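Local atomic coordinates of 16 kDa beta-galactoside-binding lectin (Gallus gallus, PDB entry 1QMJ), a protein that binds beta-galactosides, including lactose, and laminin as a homodimeric lectin, and may take part in regulating differentiation. Residues V54-C59 with E70-D75; D75-Q80 with V102-P107; L40-N45 with V95-P100. All blocks are in the same frame, centred on the assembly; numbering follows the deposited sequence.

Contact 1 of 3, residues V54-C59 with E70-D75; sequences VNTVVC and EDRKAD
Val58 lies across the end of the Glu70 side chain, on the face of the sheet that also carries Arg72. Its CG1 branch, anti to the backbone N (chi1 179°), comes within 3.8 Å of Glu70 CD; the two side chains cross obliquely, a methyl lying against the carboxylate carbon. Arg72 bends at chi2, and its NE donates to Glu70 OE1 at 3.1 Å in a salt bridge. The oxygen is met nearly along its C-O axis but sits 25° out of the guanidinium plane. The Thr56 CG2 methyl meets Arg72 at a slant, 4.1 Å from NH1 and as near to its CG, a van der Waals contact. The stronger partner of this guanidinium is Asp53, in a salt bridge with NH2; two acidic groups thus fix its rotation.

Beneath the side chains the strands run antiparallel. Cys59 and Asp71 form a hydrogen-bonded pair, with Cys59 N to Asp71 O at 2.9 Å and the reciprocal bond just as short. Lys73 N donates to Val57 O at 3.0 Å. Farther along, a water accepts from Val57 N at 2.7 Å and donates to the carbonyls of Lys73 and Asp75, bridging the strands where they part. On the other face, Val57 and Cys59 are buried, as suits small apolar side chains packing inward. Lys73 turns at chi2, and its NZ is held chiefly by a hydrogen bond to Glu105 O and only weakly, in a long salt bridge, by Asp71 OD2 at 3.4 Å.

Glu70, Asp71, Arg72 and Lys73 belong to the predicted beta-galactoside site. An acidic residue salt-bridged to an arginine at the edge of this antiparallel sheet is as in the carbohydrate site of the galectin fold.

Contact 2 of 3, residues D75-Q80 with V102-P107; sequences DFPFQQ and VEFEFP
Asp75 O is approached by the rim of the Phe104 ring, with CE1 at 3.5 Å and CZ at 3.6 Å, and lies close to the ring plane. Aromatic C-H edges carry slight positive charge, so a carbonyl oxygen suits that position better than it would a ring face. The CB of Asp75 adds a looser apolar touch on Val102, while its carboxylate belongs to an exposed residue, as fits a charged side chain at the margin of the contact.

Pro77 fills the middle. Its CD lies at the same edge of Phe104, 3.6 Å from CZ, the two side chains coming from opposite directions. Its CG presses on Val102 CG2 at 3.4 Å, tighter than ordinary van der Waals contact, and the two side chains cross at about a right angle. Proline suits a chain without regular structure, and its compact ring touches the valine with CG and the phenylalanine edge with CD.

The contact pins the connection that follows strand 71-73 of one sheet of the galectin beta-sandwich onto strand 103-107, an outer strand of the other, five-stranded sheet within this chain. With CG beside the backbone N (chi1 -66°), the Phe104 ring swings nearer the loop than its own backbone. Val102 CG1 rests 4.2 Å above one face of that ring, toward the rim.

Deeper in, Phe78 CE2 meets Phe104 CE2 at 4.3 Å; the rings lie side by side in nearly parallel planes, touching at these atoms and not stacked. The rings of Phe104 and Phe44 meet as well, and Val57, from strand 56-63, packs against both Phe78 and Phe104.

Contact 3 of 3, residues L40-N45 with V95-P100; sequences LMLHFN and VKVKVP
Phe44, with CG anti to the backbone N (chi1 -170°), sends its ring across to Val97, and Leu42 takes a similar extended first torsion to slip its CD2 between Val95 and Val97. Val97 answers with its CG1, also anti to its own backbone N, which stands over the phenylalanine ring. This CH-pi contact is well centred: the methyl carbon is 4.0 Å from the ring centroid and only 13° off the ring normal. The other branch, Val97 CG2, meets Leu42 CD2 at 3.5 Å, slightly inside usual contact distance, while Val95 CG1 lies 3.8 Å from the same leucine methyl. One leucine branch is thus shared by two valines.

These strands come from the two facing sheets of the galectin beta-sandwich. Their axes approach to 9.7 Å, and their directions differ by 25°, so the side chains of one sheet mesh with those of the other without any backbone hydrogen bond between them. Alternate residues, Leu42 with Phe44 and Val95 with Val97, point into this layer; branched and aromatic side chains suit it because their several methyls and flat ring can touch more than one neighbour.

Met41 also points inward although it is next to Leu42. The two share Val33 as partner in a classic beta bulge, which breaks the alternation. The unbranched methionine, bent at chi3, passes Val95 at an oblique angle, its SD 3.4 Å from Val95 CG2, and it also packs on Phe90, Met112 and Ile115. Phe44 is further flanked by Val57, Cys59 and Phe78, and Val97 touches Ile86 in its own sheet.

How the contacts relate
Contacts 1 and 2 share Asp75 and follow one another along the chain, their centres about 8 Å apart; contact 2 lies equally far from contact 3, and contacts 1 and 3 are about 11 Å apart. Strands 56-63 and 39-47 are neighbours in one sheet, which joins contact 1 to contact 3, while strands 94-98 and 103-107 are neighbours in the other, joining contact 3 to contact 2. Contact 1 falls within the span between the segments of contact 3, whereas the segments of contacts 2 and 3 alternate. Together they tie the predicted galactoside-site strand 71-73, through strand 56-63 and through the loop that follows Lys73, to the core between the sheets.

Contact 1 of 3, residues V54-C59 with E70-D75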
loop_
_atom_site.group_PDB
_atom_site.type_symbol
_atom_site.label_atom_id
_atom_site.label_comp_id
_atom_site.label_asym_id
_atom_site.label_seq_id
_atom_site.Cartn_x
_atom_site.Cartn_y
_atom_site.Cartn_z
ATOM N N VAL A 54 28.395 6.131 -6.033
ATOM C CA VAL A 54 28.351 6.995 -4.856
ATOM C C VAL A 54 27.461 8.202 -5.150
ATOM O O VAL A 54 27.715 8.966 -6.092
ATOM C CB VAL A 54 29.762 7.476 -4.499
ATOM C CG1 VAL A 54 29.781 8.446 -3.314
ATOM C CG2 VAL A 54 30.704 6.332 -4.110
ATOM N N ASN A 55 26.438 8.317 -4.326
ATOM C CA ASN A 55 25.447 9.403 -4.404
ATOM C C ASN A 55 25.032 9.667 -5.857
ATOM O O ASN A 55 25.300 10.743 -6.416
ATOM C CB ASN A 55 26.041 10.682 -3.823
ATOM C CG ASN A 55 26.435 10.526 -2.355
ATOM O OD1 ASN A 55 25.874 9.681 -1.658
ATOM N ND2 ASN A 55 27.372 11.296 -1.837
ATOM N N THR A 56 24.383 8.670 -6.430
ATOM C CA THR A 56 23.894 8.730 -7.815
ATOM C C THR A 56 22.534 8.061 -7.943
ATOM O O THR A 56 22.304 6.967 -7.411
ATOM C CB THR A 56 24.848 7.997 -8.764
ATOM O OG1 THR A 56 26.157 8.525 -8.652
ATOM C CG2 THR A 56 24.429 8.116 -10.233
ATOM N N VAL A 57 21.660 8.738 -8.650
ATOM C CA VAL A 57 20.320 8.227 -8.914
ATOM C C VAL A 57 20.341 7.520 -10.258
ATOM O O VAL A 57 20.716 8.107 -11.282
ATOM C CB VAL A 57 19.289 9.361 -8.966
ATOM C CG1 VAL A 57 17.919 8.892 -9.472
ATOM C CG2 VAL A 57 19.025 10.005 -7.605
ATOM N N VAL A 58 19.951 6.277 -10.228
ATOM C CA VAL A 58 19.895 5.461 -11.434
ATOM C C VAL A 58 18.440 5.159 -11.756
ATOM O O VAL A 58 17.667 4.750 -10.882
ATOM C CB VAL A 58 20.654 4.141 -11.231
ATOM C CG1 VAL A 58 20.605 3.228 -12.461
ATOM C CG2 VAL A 58 22.142 4.339 -10.927
ATOM N N CYS A 59 18.111 5.383 -13.003
ATOM C CA CYS A 59 16.766 5.138 -13.531
ATOM C C CYS A 59 16.875 4.105 -14.634
ATOM O O CYS A 59 17.827 4.114 -15.422
ATOM C CB CYS A 59 16.168 6.430 -14.092
ATOM S SG CYS A 59 15.767 7.684 -12.778
ATOM N N GLU A 70 20.633 1.883 -18.598
ATOM C CA GLU A 70 20.662 2.750 -17.424
ATOM C C GLU A 70 20.721 4.211 -17.833
ATOM O O GLU A 70 21.288 4.559 -18.879
ATOM C CB GLU A 70 21.888 2.456 -16.572
ATOM C CG GLU A 70 21.741 1.199 -15.723
ATOM C CD GLU A 70 22.824 1.084 -14.656
ATOM O OE1 GLU A 70 23.789 1.941 -14.626
ATOM O OE2 GLU A 70 22.773 0.134 -13.789
ATOM N N ASP A 71 20.123 4.995 -16.980
ATOM C CA ASP A 71 20.060 6.442 -17.115
ATOM C C ASP A 71 20.464 7.041 -15.780
ATOM O O ASP A 71 19.683 7.045 -14.821
ATOM C CB ASP A 71 18.640 6.879 -17.484
ATOM C CG ASP A 71 18.515 8.393 -17.687
ATOM O OD1 ASP A 71 19.576 9.118 -17.810
ATOM O OD2 ASP A 71 17.350 8.944 -17.734
ATOM N N ARG A 72 21.681 7.522 -15.750
ATOM C CA ARG A 72 22.256 8.126 -14.550
ATOM C C ARG A 72 21.965 9.616 -14.533
ATOM O O ARG A 72 22.194 10.319 -15.524
ATOM C CB ARG A 72 23.757 7.900 -14.536
ATOM C CG ARG A 72 24.113 6.513 -14.039
ATOM C CD ARG A 72 25.209 5.836 -14.847
ATOM N NE ARG A 72 25.521 4.517 -14.313
ATOM C CZ ARG A 72 26.163 4.329 -13.162
ATOM N NH1 ARG A 72 26.580 5.373 -12.430
ATOM N NH2 ARG A 72 26.431 3.125 -12.648
ATOM N N LYS A 73 21.464 10.051 -13.394
ATOM C CA LYS A 73 21.105 11.458 -13.172
ATOM C C LYS A 73 22.242 12.179 -12.444
ATOM O O LYS A 73 23.021 11.563 -11.703
ATOM C CB LYS A 73 19.831 11.535 -12.340
ATOM C CG LYS A 73 18.618 10.953 -13.071
ATOM C CD LYS A 73 18.302 11.680 -14.381
ATOM C CE LYS A 73 17.092 11.095 -15.112
ATOM N NZ LYS A 73 16.680 11.898 -16.273
ATOM N N ALA A 74 22.294 13.475 -12.686
ATOM C CA ALA A 74 23.323 14.360 -12.118
ATOM C C ALA A 74 22.990 14.796 -10.679
ATOM O O ALA A 74 23.867 14.856 -9.809
ATOM C CB ALA A 74 23.454 15.622 -12.973
ATOM N N ASP A 75 21.726 15.095 -10.447
ATOM C CA ASP A 75 21.257 15.557 -9.121
ATOM C C ASP A 75 20.974 14.386 -8.177
ATOM O O ASP A 75 20.459 13.338 -8.590
ATOM C CB ASP A 75 19.972 16.365 -9.272
ATOM C CG ASP A 75 20.170 17.636 -10.092
ATOM O OD1 ASP A 75 20.766 18.653 -9.570
ATOM O OD2 ASP A 75 19.741 17.689 -11.306
HETATM O O HOH W 1 22.169 11.373 -9.073
#

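Contact 2 of 3, residues D75-Q80 with V102-P107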
loop_
_atom_site.group_PDB
_atom_site.type_symbol
_atom_site.label_atom_id
_atom_site.label_comp_id
_atom_site.label_asym_id
_atom_site.label_seq_id
_atom_site.Cartn_x
_atom_site.Cartn_y
_atom_site.Cartn_z
ATOM N N ASP A 75 21.726 15.095 -10.447
ATOM C CA ASP A 75 21.257 15.557 -9.121
ATOM C C ASP A 75 20.974 14.386 -8.177
ATOM O O ASP A 75 20.459 13.338 -8.590
ATOM C CB ASP A 75 19.972 16.365 -9.272
ATOM C CG ASP A 75 20.170 17.636 -10.092
ATOM O OD1 ASP A 75 20.766 18.653 -9.570
ATOM O OD2 ASP A 75 19.741 17.689 -11.306
ATOM N N PHE A 76 21.327 14.620 -6.923
ATOM C CA PHE A 76 21.138 13.649 -5.831
ATOM C C PHE A 76 20.676 14.396 -4.569
ATOM O O PHE A 76 21.452 14.570 -3.616
ATOM C CB PHE A 76 22.451 12.919 -5.546
ATOM C CG PHE A 76 22.255 11.668 -4.688
ATOM C CD1 PHE A 76 21.680 10.517 -5.242
ATOM C CD2 PHE A 76 22.652 11.677 -3.347
ATOM C CE1 PHE A 76 21.502 9.374 -4.452
ATOM C CE2 PHE A 76 22.474 10.534 -2.557
ATOM C CZ PHE A 76 21.899 9.384 -3.110
ATOM N N PRO A 77 19.419 14.880 -4.558
ATOM C CA PRO A 77 18.834 15.595 -3.415
ATOM C C PRO A 77 18.579 14.718 -2.193
ATOM O O PRO A 77 17.646 15.035 -1.393
ATOM C CB PRO A 77 17.481 16.039 -3.897
ATOM C CG PRO A 77 17.294 15.505 -5.311
ATOM C CD PRO A 77 18.516 14.736 -5.707
ATOM N N PHE A 78 19.329 13.651 -1.996
ATOM C CA PHE A 78 19.061 12.758 -0.833
ATOM C C PHE A 78 20.256 12.630 0.120
ATOM O O PHE A 78 21.417 12.731 -0.288
ATOM C CB PHE A 78 18.712 11.341 -1.309
ATOM C CG PHE A 78 17.558 11.296 -2.323
ATOM C CD1 PHE A 78 16.230 11.425 -1.890
ATOM C CD2 PHE A 78 17.832 11.121 -3.686
ATOM C CE1 PHE A 78 15.180 11.379 -2.821
ATOM C CE2 PHE A 78 16.783 11.075 -4.614
ATOM C CZ PHE A 78 15.458 11.204 -4.182
ATOM N N GLN A 79 19.896 12.403 1.374
ATOM C CA GLN A 79 20.843 12.215 2.484
ATOM C C GLN A 79 20.276 11.150 3.427
ATOM O O GLN A 79 19.056 11.048 3.613
ATOM C CB GLN A 79 21.037 13.532 3.246
ATOM C CG GLN A 79 21.724 14.614 2.407
ATOM C CD GLN A 79 21.892 15.941 3.154
ATOM O OE1 GLN A 79 21.040 16.306 3.963
ATOM N NE2 GLN A 79 22.953 16.695 2.928
ATOM N N GLN A 80 21.172 10.374 4.000
ATOM C CA GLN A 80 20.797 9.294 4.930
ATOM C C GLN A 80 20.157 9.880 6.199
ATOM O O GLN A 80 20.634 10.886 6.745
ATOM C CB GLN A 80 22.033 8.489 5.338
ATOM C CG GLN A 80 22.697 7.758 4.169
ATOM C CD GLN A 80 24.111 7.278 4.501
ATOM O OE1 GLN A 80 24.497 6.177 4.106
ATOM N NE2 GLN A 80 24.915 8.044 5.213
ATOM N N VAL A 102 14.128 18.440 -6.535
ATOM C CA VAL A 102 14.283 18.143 -7.950
ATOM C C VAL A 102 13.171 17.278 -8.534
ATOM O O VAL A 102 12.521 16.506 -7.827
ATOM C CB VAL A 102 15.617 17.381 -8.189
ATOM C CG1 VAL A 102 15.928 17.298 -9.665
ATOM C CG2 VAL A 102 16.753 18.037 -7.441
ATOM N N GLU A 103 12.952 17.434 -9.832
ATOM C CA GLU A 103 11.989 16.627 -10.547
ATOM C C GLU A 103 12.823 15.811 -11.529
ATOM O O GLU A 103 13.645 16.363 -12.270
ATOM C CB GLU A 103 10.990 17.482 -11.314
ATOM C CG GLU A 103 10.115 16.672 -12.260
ATOM C CD GLU A 103 9.146 17.527 -13.046
ATOM O OE1 GLU A 103 9.560 18.120 -14.070
ATOM O OE2 GLU A 103 7.967 17.604 -12.639
ATOM N N PHE A 104 12.668 14.495 -11.474
ATOM C CA PHE A 104 13.378 13.585 -12.349
ATOM C C PHE A 104 12.405 13.151 -13.422
ATOM O O PHE A 104 11.215 13.020 -13.165
ATOM C CB PHE A 104 13.878 12.374 -11.563
ATOM C CG PHE A 104 14.926 12.710 -10.530
ATOM C CD1 PHE A 104 16.242 12.981 -10.916
ATOM C CD2 PHE A 104 14.605 12.744 -9.175
ATOM C CE1 PHE A 104 17.222 13.277 -9.963
ATOM C CE2 PHE A 104 15.580 13.040 -8.212
ATOM C CZ PHE A 104 16.891 13.306 -8.609
ATOM N N GLU A 105 12.899 12.986 -14.638
ATOM C CA GLU A 105 12.055 12.566 -15.739
ATOM C C GLU A 105 12.701 11.354 -16.381
ATOM O O GLU A 105 13.920 11.229 -16.376
ATOM C CB GLU A 105 11.907 13.705 -16.746
ATOM C CG GLU A 105 11.222 14.928 -16.158
ATOM C CD GLU A 105 11.273 16.134 -17.073
ATOM O OE1 GLU A 105 10.591 16.115 -18.119
ATOM O OE2 GLU A 105 11.989 17.105 -16.738
ATOM N N PHE A 106 11.883 10.450 -16.907
ATOM C CA PHE A 106 12.381 9.238 -17.543
ATOM C C PHE A 106 11.356 8.873 -18.608
ATOM O O PHE A 106 10.159 8.857 -18.338
ATOM C CB PHE A 106 12.502 8.120 -16.493
ATOM C CG PHE A 106 13.199 6.880 -16.989
ATOM C CD1 PHE A 106 14.568 6.883 -17.236
ATOM C CD2 PHE A 106 12.489 5.696 -17.189
ATOM C CE1 PHE A 106 15.218 5.728 -17.674
ATOM C CE2 PHE A 106 13.131 4.536 -17.627
ATOM C CZ PHE A 106 14.496 4.552 -17.869
ATOM N N PRO A 107 11.805 8.591 -19.840
ATOM C CA PRO A 107 10.867 8.238 -20.910
ATOM C C PRO A 107 10.086 6.953 -20.673
ATOM O O PRO A 107 10.630 5.960 -20.179
ATOM C CB PRO A 107 11.772 8.127 -22.134
ATOM C CG PRO A 107 13.073 7.698 -21.552
ATOM C CD PRO A 107 13.192 8.567 -20.330
#

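Contact 3 of 3, residues L40-N45 with V95-P100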
loop_
_atom_site.group_PDB
_atom_site.type_symbol
_atom_site.label_atom_id
_atom_site.label_comp_id
_atom_site.label_asym_id
_atom_site.label_seq_id
_atom_site.Cartn_x
_atom_site.Cartn_y
_atom_site.Cartn_z
ATOM N N LEU A 40 8.782 -3.391 -15.479
ATOM C CA LEU A 40 8.754 -2.122 -14.755
ATOM C C LEU A 40 8.861 -0.937 -15.696
ATOM O O LEU A 40 9.714 -0.902 -16.596
ATOM C CB LEU A 40 9.932 -2.037 -13.788
ATOM C CG LEU A 40 9.982 -3.195 -12.801
ATOM C CD1 LEU A 40 11.206 -3.135 -11.884
ATOM C CD2 LEU A 40 8.766 -3.242 -11.877
ATOM N N MET A 41 7.987 0.002 -15.452
ATOM C CA MET A 41 7.950 1.230 -16.213
ATOM C C MET A 41 9.105 2.104 -15.742
ATOM O O MET A 41 9.688 2.877 -16.511
ATOM C CB MET A 41 6.619 1.947 -15.986
ATOM C CG MET A 41 6.546 3.312 -16.673
ATOM S SD MET A 41 5.162 4.283 -16.124
ATOM C CE MET A 41 3.652 3.376 -16.375
ATOM N N LEU A 42 9.432 1.962 -14.464
ATOM C CA LEU A 42 10.516 2.748 -13.880
ATOM C C LEU A 42 11.084 2.131 -12.596
ATOM O O LEU A 42 10.336 1.724 -11.689
ATOM C CB LEU A 42 10.016 4.138 -13.531
ATOM C CG LEU A 42 10.990 4.901 -12.644
ATOM C CD1 LEU A 42 12.299 5.243 -13.356
ATOM C CD2 LEU A 42 10.421 6.229 -12.149
ATOM N N HIS A 43 12.405 2.105 -12.595
ATOM C CA HIS A 43 13.214 1.600 -11.485
ATOM C C HIS A 43 14.063 2.750 -10.928
ATOM O O HIS A 43 15.233 2.917 -11.304
ATOM C CB HIS A 43 14.138 0.474 -11.968
ATOM C CG HIS A 43 15.066 -0.055 -10.865
ATOM N ND1 HIS A 43 16.453 0.015 -10.970
ATOM C CD2 HIS A 43 14.809 -0.648 -9.667
ATOM C CE1 HIS A 43 16.977 -0.514 -9.878
ATOM N NE2 HIS A 43 16.009 -0.914 -9.091
ATOM N N PHE A 44 13.427 3.512 -10.050
ATOM C CA PHE A 44 14.053 4.667 -9.373
ATOM C C PHE A 44 14.941 4.130 -8.263
ATOM O O PHE A 44 14.455 3.618 -7.244
ATOM C CB PHE A 44 12.968 5.562 -8.793
ATOM C CG PHE A 44 13.511 6.889 -8.290
ATOM C CD1 PHE A 44 13.934 7.858 -9.204
ATOM C CD2 PHE A 44 13.585 7.131 -6.917
ATOM C CE1 PHE A 44 14.434 9.078 -8.741
ATOM C CE2 PHE A 44 14.084 8.352 -6.453
ATOM C CZ PHE A 44 14.509 9.326 -7.365
ATOM N N ASN A 45 16.235 4.257 -8.467
ATOM C CA ASN A 45 17.192 3.696 -7.522
ATOM C C ASN A 45 18.280 4.670 -7.024
ATOM O O ASN A 45 19.431 4.632 -7.485
ATOM C CB ASN A 45 17.903 2.538 -8.205
ATOM C CG ASN A 45 18.856 1.799 -7.293
ATOM O OD1 ASN A 45 19.776 1.148 -7.778
ATOM N ND2 ASN A 45 18.690 1.860 -5.988
ATOM N N VAL A 95 7.665 9.435 -17.437
ATOM C CA VAL A 95 7.417 9.264 -16.010
ATOM C C VAL A 95 8.161 10.359 -15.274
ATOM O O VAL A 95 9.332 10.636 -15.564
ATOM C CB VAL A 95 7.938 7.904 -15.525
ATOM C CG1 VAL A 95 7.444 7.539 -14.122
ATOM C CG2 VAL A 95 7.526 6.741 -16.424
ATOM N N LYS A 96 7.474 10.960 -14.349
ATOM C CA LYS A 96 8.041 12.032 -13.542
ATOM C C LYS A 96 8.084 11.617 -12.084
ATOM O O LYS A 96 7.144 11.006 -11.569
ATOM C CB LYS A 96 7.185 13.293 -13.643
ATOM C CG LYS A 96 7.282 14.009 -14.988
ATOM C CD LYS A 96 6.574 15.365 -14.962
ATOM C CE LYS A 96 6.728 16.161 -16.254
ATOM N NZ LYS A 96 6.227 17.537 -16.135
ATOM N N VAL A 97 9.174 11.959 -11.466
ATOM C CA VAL A 97 9.398 11.686 -10.050
ATOM C C VAL A 97 9.798 12.990 -9.393
ATOM O O VAL A 97 10.834 13.577 -9.720
ATOM C CB VAL A 97 10.511 10.651 -9.872
ATOM C CG1 VAL A 97 10.740 10.272 -8.406
ATOM C CG2 VAL A 97 10.231 9.335 -10.601
ATOM N N LYS A 98 8.979 13.449 -8.473
ATOM C CA LYS A 98 9.275 14.709 -7.796
ATOM C C LYS A 98 9.473 14.552 -6.308
ATOM O O LYS A 98 8.674 13.897 -5.620
ATOM C CB LYS A 98 8.155 15.749 -7.952
ATOM C CG LYS A 98 6.997 15.300 -8.831
ATOM C CD LYS A 98 6.658 16.321 -9.926
ATOM C CE LYS A 98 5.930 17.563 -9.401
ATOM N NZ LYS A 98 5.223 18.303 -10.460
ATOM N N VAL A 99 10.542 15.173 -5.901
ATOM C CA VAL A 99 10.953 15.261 -4.518
ATOM C C VAL A 99 11.029 16.738 -4.189
ATOM O O VAL A 99 10.940 17.580 -5.106
ATOM C CB VAL A 99 12.319 14.607 -4.298
ATOM C CG1 VAL A 99 12.300 13.091 -4.486
ATOM C CG2 VAL A 99 13.395 15.130 -5.251
ATOM N N PRO A 100 10.941 17.191 -3.066
ATOM C CA PRO A 100 10.897 18.645 -2.851
ATOM C C PRO A 100 11.894 19.545 -3.614
ATOM O O PRO A 100 11.544 20.661 -4.003
ATOM C CB PRO A 100 11.044 18.770 -1.330
ATOM C CG PRO A 100 11.824 17.526 -0.956
ATOM C CD PRO A 100 11.157 16.474 -1.796
#